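Local coordinates for protein putative xanthine dehydrogenase YAGS fad-binding subunit (Escherichia coli, PDB 5G5G) that serves as the molybdenum-cofactor subunit of a periplasmic aldehyde oxidase, carrying the pterin cytosine dinucleotide and the molybdenum centre where aldehydes are probably oxidised, at residues I112-A117 against V266-P271. Sequence-based numbering, arbitrary orientation.
Sequences IALVVA and VKVMLP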
loop_
_atom_site.group_PDB
_atom_site.type_symbol
_atom_site.label_atom_id
_atom_site.label_comp_id
_atom_site.label_asym_id
_atom_site.label_seq_id
_atom_site.Cartn_x
_atom_site.Cartn_y
_atom_site.Cartn_z
ATOM N N ILE C 112 19.092 -8.690 12.860
ATOM C CA ILE C 112 20.261 -9.271 13.540
ATOM C C ILE C 112 21.204 -8.260 14.165
ATOM O O ILE C 112 22.076 -8.629 14.962
ATOM C CB ILE C 112 21.051 -10.269 12.668
ATOM C CG1 ILE C 112 21.609 -9.571 11.408
ATOM C CG2 ILE C 112 20.158 -11.442 12.321
ATOM C CD1 ILE C 112 22.546 -10.444 10.587
ATOM N N ALA C 113 21.082 -7.000 13.773
ATOM C CA ALA C 113 21.925 -5.959 14.335
ATOM C C ALA C 113 21.288 -4.588 14.085
ATOM O O ALA C 113 20.370 -4.447 13.240
ATOM C CB ALA C 113 23.346 -6.008 13.784
ATOM N N LEU C 114 21.760 -3.603 14.858
ATOM C CA LEU C 114 21.355 -2.204 14.652
ATOM C C LEU C 114 22.579 -1.332 14.792
ATOM O O LEU C 114 23.243 -1.381 15.813
ATOM C CB LEU C 114 20.301 -1.753 15.673
ATOM C CG LEU C 114 19.793 -0.309 15.471
ATOM C CD1 LEU C 114 18.588 -0.324 14.542
ATOM C CD2 LEU C 114 19.479 0.358 16.797
ATOM N N VAL C 115 22.902 -0.556 13.754
ATOM C CA VAL C 115 24.002 0.401 13.890
ATOM C C VAL C 115 23.412 1.749 14.286
ATOM O O VAL C 115 22.474 2.198 13.616
ATOM C CB VAL C 115 24.765 0.575 12.574
ATOM C CG1 VAL C 115 25.878 1.589 12.725
ATOM C CG2 VAL C 115 25.342 -0.745 12.093
ATOM N N VAL C 116 23.956 2.385 15.328
ATOM C CA VAL C 116 23.500 3.660 15.841
ATOM C C VAL C 116 24.565 4.674 15.460
ATOM O O VAL C 116 25.754 4.443 15.726
ATOM C CB VAL C 116 23.423 3.597 17.392
ATOM C CG1 VAL C 116 22.935 4.910 17.955
ATOM C CG2 VAL C 116 22.497 2.474 17.784
ATOM N N ALA C 117 24.161 5.750 14.795
ATOM C CA ALA C 117 25.093 6.797 14.385
ATOM C C ALA C 117 24.488 8.209 14.544
ATOM O O ALA C 117 23.321 8.370 14.815
ATOM C CB ALA C 117 25.506 6.560 12.952
ATOM N N VAL C 266 17.362 7.330 20.680
ATOM C CA VAL C 266 17.619 6.719 19.387
ATOM C C VAL C 266 16.286 6.515 18.703
ATOM O O VAL C 266 15.332 6.066 19.329
ATOM C CB VAL C 266 18.345 5.361 19.519
ATOM C CG1 VAL C 266 18.502 4.686 18.145
ATOM C CG2 VAL C 266 19.690 5.534 20.225
ATOM N N LYS C 267 16.228 6.843 17.422
ATOM C CA LYS C 267 15.052 6.526 16.603
ATOM C C LYS C 267 15.396 5.594 15.478
ATOM O O LYS C 267 16.511 5.631 14.939
ATOM C CB LYS C 267 14.351 7.775 16.107
ATOM C CG LYS C 267 15.155 8.711 15.305
ATOM C CD LYS C 267 14.279 9.914 14.986
ATOM C CE LYS C 267 14.797 10.765 13.886
ATOM N NZ LYS C 267 13.881 11.850 13.437
ATOM N N VAL C 268 14.481 4.701 15.203
ATOM C CA VAL C 268 14.662 3.594 14.258
ATOM C C VAL C 268 13.407 3.468 13.391
ATOM O O VAL C 268 12.298 3.391 13.927
ATOM C CB VAL C 268 14.833 2.252 15.004
ATOM C CG1 VAL C 268 14.955 1.091 14.014
ATOM C CG2 VAL C 268 16.067 2.302 15.909
ATOM N N MET C 269 13.580 3.483 12.077
ATOM C CA MET C 269 12.502 3.184 11.141
ATOM C C MET C 269 12.893 1.924 10.361
ATOM O O MET C 269 14.070 1.769 9.973
ATOM C CB MET C 269 12.340 4.330 10.157
ATOM C CG MET C 269 11.191 4.144 9.183
ATOM S SD MET C 269 10.964 5.578 8.053
ATOM C CE MET C 269 10.888 6.835 9.293
ATOM N N LEU C 270 11.954 1.040 10.134
ATOM C CA LEU C 270 12.214 -0.127 9.265
ATOM C C LEU C 270 12.148 0.361 7.808
ATOM O O LEU C 270 11.106 0.852 7.358
ATOM C CB LEU C 270 11.196 -1.224 9.498
ATOM C CG LEU C 270 11.025 -1.699 10.946
ATOM C CD1 LEU C 270 10.117 -2.921 10.981
ATOM C CD2 LEU C 270 12.354 -2.060 11.488
ATOM N N PRO C 271 13.235 0.228 7.063
ATOM C CA PRO C 271 13.177 0.686 5.657
ATOM C C PRO C 271 12.128 -0.109 4.872
ATOM O O PRO C 271 11.980 -1.317 5.117
ATOM C CB PRO C 271 14.580 0.373 5.148
ATOM C CG PRO C 271 15.443 0.230 6.383
ATOM C CD PRO C 271 14.556 -0.263 7.459
#
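The mixed sheet that carries strands 111-117 and 266-269 illustrates how two strands that are not neighbours can still meet through their side chains. It takes the first from the a/b hammerhead family region and the second from the molybdopterin cofactor-binding region. Strand 49-55 runs between them, antiparallel to 111-117 and parallel to 266-269, and no hydrogen bond joins the two segments directly; Leu114 and Val116 meet Val268 and Val266 across one face of it. The CA atoms of Leu114 and Val268 stand 8.9 Å apart, and side chains alone bridge the intervening strand.

Leu114 does so with both methyls. Its CG lies opposite the backbone N (chi1 -178°), which extends the side chain to the isopropyl group of Val268. Leu114 CD1 lies 3.9 Å from both Val268 CG1 and Val268 CG2, while Leu114 CD2 lies 4.0 Å from Val268 CG2. The second pair touches through one methyl each, Val116 CG1 and Val266 CG2, at 4.0 Å, the two side chains crossing at about a right angle. All four residues are buried, and the contact is wholly apolar.

Helix 250-262 packs against this patch, Ala258 touching Leu114, Val116 and Val266. From the intervening strand, Ile53 touches Leu114 and Ala49 touches Val116. Toward that strand, Ile112 and Ala113 share Val54 as bonding partner, a beta bulge; on the other edge, Leu114 and Val116 bond through their backbones to Ile81 and Leu78 of strand 77-82.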